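Local coordinates for transcription regulator (Lactobacillus plantarum WCFS1, PDB 3CLK), which probably acts as a DNA-binding transcription regulator, its crystallised part being a dimer of two-lobed chains related to periplasmic binding proteins, at residues L215-I220 against P231-I236; E123-I128 against D185-I190. One frame throughout, in Å; residues are numbered along the deposited sequence.

Interaction 1 of 2, residues L215-I220 against P231-I236; sequences LSIVSI and PQLTSI
S219 meets the strand of S235 with both its N-H and its C=O, a worked example of how parallel strands join: one residue bonds to the two neighbours of the residue facing it. Its N reaches T234 O at 2.9 Å. Its own O then accepts I236 N at 2.8 Å. Between the two bonds, S219 CB and S235 CB stand 4.0 Å apart on the same face of the sheet. T234 O takes a further, softer contact from V218 CA, 3.6 Å away.

Apolar side chains close the contact above and below this ladder. On the face of V218 and I236 the two CG1 atoms meet at 4.2 Å, the valine branch brought against the isoleucine by standing anti to its own backbone N (chi1 174°). On the face of S219, I217 CG2 and L233 CD2 touch at 3.8 Å, the two side chains running obliquely past each other.

Helix 109-121 packs on V218 and I236, through L120 and A116, while A197 of helix 194-206 covers S219 and L233. The hydroxyls look beyond the ladder: S219 OG bonds to D194 OD1, and R275 NH1 reaches S235 OG while R275 N reaches T234 OG1. In this three-layer, Rossmann-like lobe the buried backbone N-H and C=O of S219 are thus paired by the neighbouring strand, and its serine hydroxyl, equally buried, is satisfied by a carboxylate.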
loop_
_atom_site.group_PDB
_atom_site.type_symbol
_atom_site.label_atom_id
_atom_site.label_comp_id
_atom_site.label_asym_id
_atom_site.label_seq_id
_atom_site.Cartn_x
_atom_site.Cartn_y
_atom_site.Cartn_z
ATOM N N LEU B 215 24.964 -9.571 -6.601
ATOM C CA LEU B 215 24.415 -8.221 -6.596
ATOM C C LEU B 215 23.721 -7.903 -5.267
ATOM O O LEU B 215 22.812 -8.614 -4.847
ATOM C CB LEU B 215 23.420 -8.030 -7.750
ATOM C CG LEU B 215 22.736 -6.657 -7.795
ATOM C CD1 LEU B 215 23.789 -5.563 -8.000
ATOM C CD2 LEU B 215 21.699 -6.619 -8.909
ATOM N N SER B 216 24.167 -6.843 -4.603
ATOM C CA SER B 216 23.556 -6.419 -3.348
ATOM C C SER B 216 22.588 -5.284 -3.666
ATOM O O SER B 216 22.854 -4.465 -4.547
ATOM C CB SER B 216 24.613 -5.902 -2.360
ATOM O OG SER B 216 25.343 -6.957 -1.754
ATOM N N ILE B 217 21.473 -5.239 -2.943
ATOM C CA ILE B 217 20.479 -4.185 -3.134
ATOM C C ILE B 217 20.085 -3.600 -1.788
ATOM O O ILE B 217 19.783 -4.341 -0.862
ATOM C CB ILE B 217 19.185 -4.713 -3.804
ATOM C CG1 ILE B 217 19.486 -5.232 -5.210
ATOM C CG2 ILE B 217 18.139 -3.598 -3.842
ATOM C CD1 ILE B 217 18.289 -5.872 -5.895
ATOM N N VAL B 218 20.104 -2.270 -1.689
ATOM C CA VAL B 218 19.706 -1.565 -0.474
ATOM C C VAL B 218 18.497 -0.694 -0.834
ATOM O O VAL B 218 18.568 0.158 -1.731
ATOM C CB VAL B 218 20.828 -0.649 0.063
ATOM C CG1 VAL B 218 20.310 0.168 1.232
ATOM C CG2 VAL B 218 22.028 -1.498 0.509
ATOM N N SER B 219 17.391 -0.903 -0.129
ATOM C CA SER B 219 16.176 -0.154 -0.392
ATOM C C SER B 219 16.027 1.043 0.545
ATOM O O SER B 219 16.506 1.022 1.678
ATOM C CB SER B 219 14.964 -1.086 -0.241
ATOM O OG SER B 219 13.755 -0.417 -0.533
ATOM N N ILE B 220 15.383 2.097 0.060
ATOM C CA ILE B 220 15.134 3.275 0.886
ATOM C C ILE B 220 13.645 3.261 1.203
ATOM O O ILE B 220 12.826 3.067 0.307
ATOM C CB ILE B 220 15.476 4.591 0.154
ATOM C CG1 ILE B 220 16.990 4.704 -0.037
ATOM C CG2 ILE B 220 14.994 5.798 0.972
ATOM C CD1 ILE B 220 17.384 5.844 -0.966
ATOM N N PRO B 231 15.075 -12.453 -1.995
ATOM C CA PRO B 231 15.286 -12.259 -0.557
ATOM C C PRO B 231 14.652 -10.987 -0.003
ATOM O O PRO B 231 14.357 -10.056 -0.754
ATOM C CB PRO B 231 16.805 -12.218 -0.443
ATOM C CG PRO B 231 17.193 -11.487 -1.700
ATOM C CD PRO B 231 16.306 -12.148 -2.754
ATOM N N GLN B 232 14.450 -10.952 1.312
ATOM C CA GLN B 232 13.885 -9.772 1.952
ATOM C C GLN B 232 14.905 -8.645 1.826
ATOM O O GLN B 232 16.104 -8.851 2.014
ATOM C CB GLN B 232 13.549 -10.064 3.417
ATOM C CG GLN B 232 12.482 -11.138 3.551
ATOM C CD GLN B 232 11.808 -11.148 4.905
ATOM O OE1 GLN B 232 12.467 -11.206 5.944
ATOM N NE2 GLN B 232 10.478 -11.102 4.901
ATOM N N LEU B 233 14.414 -7.452 1.515
ATOM C CA LEU B 233 15.264 -6.288 1.287
ATOM C C LEU B 233 15.858 -5.550 2.479
ATOM O O LEU B 233 15.140 -5.124 3.388
ATOM C CB LEU B 233 14.505 -5.272 0.430
ATOM C CG LEU B 233 14.186 -5.628 -1.019
ATOM C CD1 LEU B 233 13.037 -4.752 -1.520
ATOM C CD2 LEU B 233 15.429 -5.438 -1.873
ATOM N N THR B 234 17.178 -5.393 2.458
ATOM C CA THR B 234 17.861 -4.650 3.496
ATOM C C THR B 234 17.496 -3.223 3.144
ATOM O O THR B 234 17.399 -2.870 1.961
ATOM C CB THR B 234 19.386 -4.827 3.421
ATOM O OG1 THR B 234 19.722 -6.137 3.881
ATOM C CG2 THR B 234 20.100 -3.796 4.293
ATOM N N SER B 235 17.298 -2.388 4.151
ATOM C CA SER B 235 16.891 -1.032 3.852
ATOM C C SER B 235 17.328 0.012 4.848
ATOM O O SER B 235 17.806 -0.296 5.942
ATOM C CB SER B 235 15.366 -0.982 3.765
ATOM O OG SER B 235 14.791 -1.267 5.035
ATOM N N ILE B 236 17.172 1.261 4.424
ATOM C CA ILE B 236 17.430 2.415 5.264
ATOM C C ILE B 236 15.978 2.765 5.529
ATOM O O ILE B 236 15.265 3.252 4.640
ATOM C CB ILE B 236 18.137 3.547 4.497
ATOM C CG1 ILE B 236 19.550 3.105 4.117
ATOM C CG2 ILE B 236 18.192 4.811 5.360
ATOM C CD1 ILE B 236 20.408 2.671 5.304
#

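Interaction 2 of 2, residues E123-I128 against D185-I190; sequences EGHRQI and DLTGII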
loop_
_atom_site.group_PDB
_atom_site.type_symbol
_atom_site.label_atom_id
_atom_site.label_comp_id
_atom_site.label_asym_id
_atom_site.label_seq_id
_atom_site.Cartn_x
_atom_site.Cartn_y
_atom_site.Cartn_z
ATOM N N GLU B 123 30.562 -2.900 3.264
ATOM C CA GLU B 123 30.461 -4.329 2.979
ATOM C C GLU B 123 31.451 -4.688 1.870
ATOM O O GLU B 123 31.452 -5.807 1.363
ATOM C CB GLU B 123 29.035 -4.707 2.557
ATOM C CG GLU B 123 28.018 -4.626 3.698
ATOM C CD GLU B 123 27.639 -5.984 4.258
ATOM O OE1 GLU B 123 26.829 -6.692 3.618
ATOM O OE2 GLU B 123 28.151 -6.347 5.340
ATOM N N GLY B 124 32.282 -3.724 1.482
ATOM C CA GLY B 124 33.290 -3.986 0.468
ATOM C C GLY B 124 33.024 -3.553 -0.964
ATOM O O GLY B 124 33.913 -3.663 -1.808
ATOM N N HIS B 125 31.819 -3.058 -1.245
ATOM C CA HIS B 125 31.456 -2.625 -2.597
ATOM C C HIS B 125 32.041 -1.262 -2.968
ATOM O O HIS B 125 32.155 -0.384 -2.126
ATOM C CB HIS B 125 29.925 -2.551 -2.725
ATOM C CG HIS B 125 29.237 -3.867 -2.519
ATOM N ND1 HIS B 125 29.095 -4.799 -3.526
ATOM C CD2 HIS B 125 28.715 -4.436 -1.405
ATOM C CE1 HIS B 125 28.519 -5.884 -3.040
ATOM N NE2 HIS B 125 28.278 -5.691 -1.754
ATOM N N ARG B 126 32.386 -1.093 -4.240
ATOM C CA ARG B 126 32.926 0.175 -4.732
ATOM C C ARG B 126 32.245 0.584 -6.036
ATOM O O ARG B 126 32.231 1.758 -6.392
ATOM C CB ARG B 126 34.444 0.081 -4.929
ATOM C CG ARG B 126 35.228 0.060 -3.619
ATOM C CD ARG B 126 36.734 0.097 -3.876
ATOM N NE ARG B 126 37.167 1.339 -4.517
ATOM C CZ ARG B 126 37.241 2.520 -3.910
ATOM N NH1 ARG B 126 36.910 2.639 -2.632
ATOM N NH2 ARG B 126 37.651 3.586 -4.588
ATOM N N GLN B 127 31.692 -0.395 -6.749
ATOM C CA GLN B 127 30.977 -0.136 -7.992
ATOM C C GLN B 127 29.503 -0.168 -7.596
ATOM O O GLN B 127 28.803 -1.168 -7.763
ATOM C CB GLN B 127 31.312 -1.212 -9.025
ATOM C CG GLN B 127 32.811 -1.252 -9.336
ATOM C CD GLN B 127 33.135 -2.030 -10.587
ATOM O OE1 GLN B 127 33.100 -3.264 -10.599
ATOM N NE2 GLN B 127 33.445 -1.311 -11.660
ATOM N N ILE B 128 29.062 0.962 -7.057
ATOM C CA ILE B 128 27.717 1.135 -6.528
ATOM C C ILE B 128 26.838 2.055 -7.370
ATOM O O ILE B 128 27.199 3.205 -7.621
ATOM C CB ILE B 128 27.822 1.722 -5.108
ATOM C CG1 ILE B 128 28.767 0.859 -4.266
ATOM C CG2 ILE B 128 26.445 1.838 -4.473
ATOM C CD1 ILE B 128 28.987 1.379 -2.846
ATOM N N ASP B 185 28.692 -4.010 -14.398
ATOM C CA ASP B 185 29.893 -4.164 -13.588
ATOM C C ASP B 185 29.581 -3.740 -12.159
ATOM O O ASP B 185 30.442 -3.798 -11.284
ATOM C CB ASP B 185 31.033 -3.311 -14.155
ATOM C CG ASP B 185 30.699 -1.830 -14.170
ATOM O OD1 ASP B 185 29.641 -1.463 -14.730
ATOM O OD2 ASP B 185 31.492 -1.030 -13.624
ATOM N N LEU B 186 28.345 -3.305 -11.926
ATOM C CA LEU B 186 27.928 -2.891 -10.587
ATOM C C LEU B 186 27.765 -4.128 -9.706
ATOM O O LEU B 186 27.375 -5.187 -10.187
ATOM C CB LEU B 186 26.589 -2.152 -10.646
ATOM C CG LEU B 186 26.564 -0.809 -11.385
ATOM C CD1 LEU B 186 25.146 -0.252 -11.411
ATOM C CD2 LEU B 186 27.510 0.161 -10.687
ATOM N N THR B 187 28.066 -3.992 -8.420
ATOM C CA THR B 187 27.908 -5.106 -7.497
ATOM C C THR B 187 26.931 -4.696 -6.407
ATOM O O THR B 187 26.485 -5.518 -5.628
ATOM C CB THR B 187 29.222 -5.495 -6.836
ATOM O OG1 THR B 187 29.681 -4.409 -6.025
ATOM C CG2 THR B 187 30.259 -5.838 -7.887
ATOM N N GLY B 188 26.603 -3.410 -6.371
ATOM C CA GLY B 188 25.663 -2.909 -5.389
ATOM C C GLY B 188 24.783 -1.840 -6.008
ATOM O O GLY B 188 25.251 -1.044 -6.824
ATOM N N ILE B 189 23.510 -1.827 -5.633
ATOM C CA ILE B 189 22.569 -0.831 -6.146
ATOM C C ILE B 189 21.654 -0.330 -5.034
ATOM O O ILE B 189 21.134 -1.114 -4.233
ATOM C CB ILE B 189 21.698 -1.414 -7.275
ATOM C CG1 ILE B 189 22.578 -1.783 -8.473
ATOM C CG2 ILE B 189 20.630 -0.404 -7.700
ATOM C CD1 ILE B 189 21.818 -2.518 -9.571
ATOM N N ILE B 190 21.493 0.987 -4.982
ATOM C CA ILE B 190 20.635 1.631 -4.005
ATOM C C ILE B 190 19.333 1.945 -4.726
ATOM O O ILE B 190 19.335 2.559 -5.799
ATOM C CB ILE B 190 21.267 2.940 -3.496
ATOM C CG1 ILE B 190 22.613 2.627 -2.826
ATOM C CG2 ILE B 190 20.321 3.639 -2.525
ATOM C CD1 ILE B 190 23.301 3.823 -2.262
HETATM O O HOH W 1 32.397 -3.339 -6.205
#
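Q127 lies against D185 and L186 and supplies the most surface to the contact. Its backbone O accepts T187 N at 3.0 Å and takes a second, weak bond from G188 N. The extended side chain continues past D185: CB rests 3.5 Å from D185 O, and the two side chains cross at about a right angle, with the amide and carboxylate planes 76° apart. As modelled, OE1 faces D185 O, two acceptors together, so which way round the amide sits is doubtful. With an alanine here the backbone bonds could stay, but D185 would probably lose the amide lying against it and its side chain be freer to turn.

I128 starts the strand proper, forming a parallel bridge with G188, and its CA approaches G188 O at 3.3 Å. Strands 128-131 and 188-191 are thereby neighbours in the mixed sheet of the lobe, linked along the chain through two helices and the edge strand 163-164, as expected of an alpha/beta fold of the periplasmic-binding-protein type. Deeper in, I128 CG2, anti to the backbone N, meets I190 CG1 at 4.2 Å.

T187 faces H125. Its OG1, placed between the backbone N and the carbonyl carbon (chi1 64°), lies at the edge of the imidazole and shares a hydrogen bond of 2.6 Å with ND1, nearly straight at 174°. A water joins the same OG1, at 2.9 Å, to R126 N. The other ring nitrogen of H125, NE2, bonds to A279 O, so both ends of the buried ring are held, just beyond G124, whose positive phi belongs to the Schellman motif that ends helix 109-121.

In the fold
From the N terminus the chain first builds most of the other lobe, then enters this one along helix 109-121, whose end leads into 123-128. Interaction 2 closes a long excursion of 56 residues that includes helices 138-153 and 170-180. Strand 188-191 then passes through helix 194-206 to strand 216-219, where interaction 1 closes a short, mostly irregular loop of ten residues. The two loops follow in series, neither enclosing nor crossing the other. They join edge to edge in one sheet: S216 pairs by backbone with T187 and I189, and with that pairing between them the two contacts set strands 128-131, 188-191, 216-219 and 234-237 side by side in that order. Helix 109-121 packs against both contacts.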